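Local structure of protein CT_858 (Chlamydia trachomatis, 3DOR) at residues Tyr301-Met306 with Pro315-Phe320. The protein is a secreted chlamydial protease that probably acts as a serine-type endopeptidase of the S41 peptidase class. Sequence-based numbering, arbitrary orientation.
Sequences YSWQDM and PPWEEF
Trp303 and Pro316 bring the two backbones closest, with 6.6 Å between their CA atoms. Residues 303-305 form a short 3-10 turn, bounded by the backbone bonds Asp305 N to Ser302 O and Met306 N to Trp303 O; 315-320 runs into helix 316-330, where Phe320 N donates to Pro316 O. No hydrogen bond joins the segments, so the contact rests on apolar side chains. Trp303 carries it, meeting both Pro316 and Trp317. With Trp317 it forms a T-shaped pair of indoles: the edge of Trp317 points into one face of Trp303, the six-membered rings having centroids 4.9 Å apart and planes at 76°. Trp317 CZ3 does the touching, standing over the centre of the Trp303 indole, 3.6 Å from Trp303 CE2. The CB of Trp317 does not point at 301-306; with CG between backbone N and carbonyl carbon (chi1 52°), the six-membered ring nevertheless brings its CZ3 corner to that face. The contact closes the loop after strand 290-297 against the start of the helix that leads to the neighbouring parallel strand 333-337, within a beta-alpha-beta crossover, in a region assigned to peptidase family S41 of the ClpP/crotonase clan. Beside the indole pair, Pro316 CG meets Trp303 CB at 3.4 Å, while Pro316 CD approaches Trp303 CE3 obliquely. Met306 SD reaches Pro316 CB at 3.9 Å, the two side chains running past each other in opposite directions. On the opposite face of the Trp303 indole lies its neighbour Gln304, through CG near the rim. Glu403 accepts a hydrogen bond from Trp303 NE1, and Tyr348 of helix 346-354 touches both tryptophans.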
loop_
_atom_site.group_PDB
_atom_site.type_symbol
_atom_site.label_atom_id
_atom_site.label_comp_id
_atom_site.label_asym_id
_atom_site.label_seq_id
_atom_site.Cartn_x
_atom_site.Cartn_y
_atom_site.Cartn_z
ATOM N N TYR B 301 -2.738 -19.315 -7.201
ATOM C CA TYR B 301 -3.259 -18.407 -8.203
ATOM C C TYR B 301 -2.618 -17.028 -8.093
ATOM O O TYR B 301 -3.000 -16.090 -8.793
ATOM C CB TYR B 301 -4.792 -18.339 -8.151
ATOM C CG TYR B 301 -5.427 -19.649 -8.594
ATOM C CD1 TYR B 301 -5.899 -20.569 -7.657
ATOM C CD2 TYR B 301 -5.478 -20.006 -9.946
ATOM C CE1 TYR B 301 -6.403 -21.818 -8.050
ATOM C CE2 TYR B 301 -5.985 -21.263 -10.351
ATOM C CZ TYR B 301 -6.438 -22.159 -9.393
ATOM O OH TYR B 301 -6.891 -23.411 -9.754
ATOM N N SER B 302 -1.647 -16.890 -7.203
ATOM C CA SER B 302 -0.929 -15.626 -7.133
ATOM C C SER B 302 0.354 -16.029 -7.860
ATOM O O SER B 302 1.345 -16.439 -7.253
ATOM C CB SER B 302 -0.673 -15.185 -5.681
ATOM O OG SER B 302 0.237 -16.032 -5.029
ATOM N N TRP B 303 0.290 -15.957 -9.186
ATOM C CA TRP B 303 1.392 -16.364 -10.045
ATOM C C TRP B 303 2.780 -15.881 -9.657
ATOM O O TRP B 303 3.759 -16.596 -9.858
ATOM C CB TRP B 303 1.102 -15.962 -11.497
ATOM C CG TRP B 303 0.749 -14.522 -11.675
ATOM C CD1 TRP B 303 -0.471 -13.935 -11.460
ATOM C CD2 TRP B 303 1.618 -13.481 -12.135
ATOM N NE1 TRP B 303 -0.412 -12.591 -11.764
ATOM C CE2 TRP B 303 0.858 -12.289 -12.180
ATOM C CE3 TRP B 303 2.966 -13.443 -12.514
ATOM C CZ2 TRP B 303 1.405 -11.071 -12.598
ATOM C CZ3 TRP B 303 3.508 -12.230 -12.928
ATOM C CH2 TRP B 303 2.727 -11.061 -12.965
ATOM N N GLN B 304 2.868 -14.681 -9.101
ATOM C CA GLN B 304 4.156 -14.119 -8.719
ATOM C C GLN B 304 4.842 -14.869 -7.573
ATOM O O GLN B 304 6.058 -14.787 -7.415
ATOM C CB GLN B 304 3.982 -12.631 -8.367
ATOM C CG GLN B 304 3.220 -11.849 -9.445
ATOM C CD GLN B 304 3.312 -10.333 -9.295
ATOM O OE1 GLN B 304 4.379 -9.736 -9.479
ATOM N NE2 GLN B 304 2.187 -9.704 -8.966
ATOM N N ASP B 305 4.070 -15.606 -6.779
ATOM C CA ASP B 305 4.634 -16.353 -5.660
ATOM C C ASP B 305 5.017 -17.777 -6.035
ATOM O O ASP B 305 5.377 -18.565 -5.165
ATOM C CB ASP B 305 3.656 -16.415 -4.476
ATOM C CG ASP B 305 3.223 -15.040 -3.989
ATOM O OD1 ASP B 305 4.019 -14.085 -4.075
ATOM O OD2 ASP B 305 2.078 -14.923 -3.500
ATOM N N MET B 306 4.925 -18.127 -7.313
ATOM C CA MET B 306 5.300 -19.480 -7.715
ATOM C C MET B 306 6.787 -19.737 -7.492
ATOM O O MET B 306 7.626 -18.884 -7.773
ATOM C CB MET B 306 4.974 -19.735 -9.188
ATOM C CG MET B 306 3.499 -19.856 -9.489
ATOM S SD MET B 306 3.234 -20.496 -11.142
ATOM C CE MET B 306 3.489 -22.266 -10.872
ATOM N N PRO B 315 5.723 -14.444 -18.281
ATOM C CA PRO B 315 4.735 -14.745 -17.240
ATOM C C PRO B 315 4.297 -16.211 -17.249
ATOM O O PRO B 315 4.188 -16.841 -18.306
ATOM C CB PRO B 315 3.598 -13.777 -17.560
ATOM C CG PRO B 315 3.670 -13.670 -19.060
ATOM C CD PRO B 315 5.159 -13.535 -19.296
ATOM N N PRO B 316 4.023 -16.767 -16.062
ATOM C CA PRO B 316 3.603 -18.169 -15.949
ATOM C C PRO B 316 2.438 -18.630 -16.817
ATOM O O PRO B 316 2.359 -19.807 -17.152
ATOM C CB PRO B 316 3.361 -18.349 -14.442
ATOM C CG PRO B 316 3.191 -16.952 -13.925
ATOM C CD PRO B 316 4.142 -16.142 -14.735
ATOM N N TRP B 317 1.545 -17.727 -17.208
ATOM C CA TRP B 317 0.441 -18.161 -18.048
ATOM C C TRP B 317 0.914 -18.559 -19.454
ATOM O O TRP B 317 0.238 -19.319 -20.149
ATOM C CB TRP B 317 -0.646 -17.090 -18.113
ATOM C CG TRP B 317 -0.170 -15.734 -18.497
ATOM C CD1 TRP B 317 0.037 -15.260 -19.759
ATOM C CD2 TRP B 317 0.101 -14.646 -17.606
ATOM N NE1 TRP B 317 0.408 -13.937 -19.712
ATOM C CE2 TRP B 317 0.457 -13.533 -18.404
ATOM C CE3 TRP B 317 0.074 -14.503 -16.208
ATOM C CZ2 TRP B 317 0.788 -12.284 -17.851
ATOM C CZ3 TRP B 317 0.405 -13.262 -15.654
ATOM C CH2 TRP B 317 0.756 -12.168 -16.480
ATOM N N GLU B 318 2.078 -18.070 -19.871
ATOM C CA GLU B 318 2.605 -18.457 -21.180
ATOM C C GLU B 318 3.110 -19.900 -21.127
ATOM O O GLU B 318 2.934 -20.668 -22.078
ATOM C CB GLU B 318 3.729 -17.509 -21.617
ATOM C CG GLU B 318 3.187 -16.305 -22.377
ATOM C CD GLU B 318 4.211 -15.216 -22.597
ATOM O OE1 GLU B 318 5.377 -15.536 -22.904
ATOM O OE2 GLU B 318 3.838 -14.030 -22.474
ATOM N N GLU B 319 3.726 -20.275 -20.014
ATOM C CA GLU B 319 4.198 -21.642 -19.880
ATOM C C GLU B 319 2.985 -22.571 -19.769
ATOM O O GLU B 319 2.970 -23.660 -20.348
ATOM C CB GLU B 319 5.074 -21.817 -18.638
ATOM C CG GLU B 319 5.541 -23.270 -18.485
ATOM C CD GLU B 319 6.250 -23.536 -17.178
ATOM O OE1 GLU B 319 7.163 -22.754 -16.837
ATOM O OE2 GLU B 319 5.905 -24.532 -16.494
ATOM N N PHE B 320 1.975 -22.131 -19.018
ATOM C CA PHE B 320 0.752 -22.912 -18.828
ATOM C C PHE B 320 0.156 -23.187 -20.209
ATOM O O PHE B 320 -0.243 -24.316 -20.518
ATOM C CB PHE B 320 -0.244 -22.120 -17.969
ATOM C CG PHE B 320 -1.479 -22.898 -17.574
ATOM C CD1 PHE B 320 -1.519 -23.599 -16.376
ATOM C CD2 PHE B 320 -2.604 -22.907 -18.386
ATOM C CE1 PHE B 320 -2.670 -24.298 -15.987
ATOM C CE2 PHE B 320 -3.760 -23.605 -18.003
ATOM C CZ PHE B 320 -3.787 -24.299 -16.801
#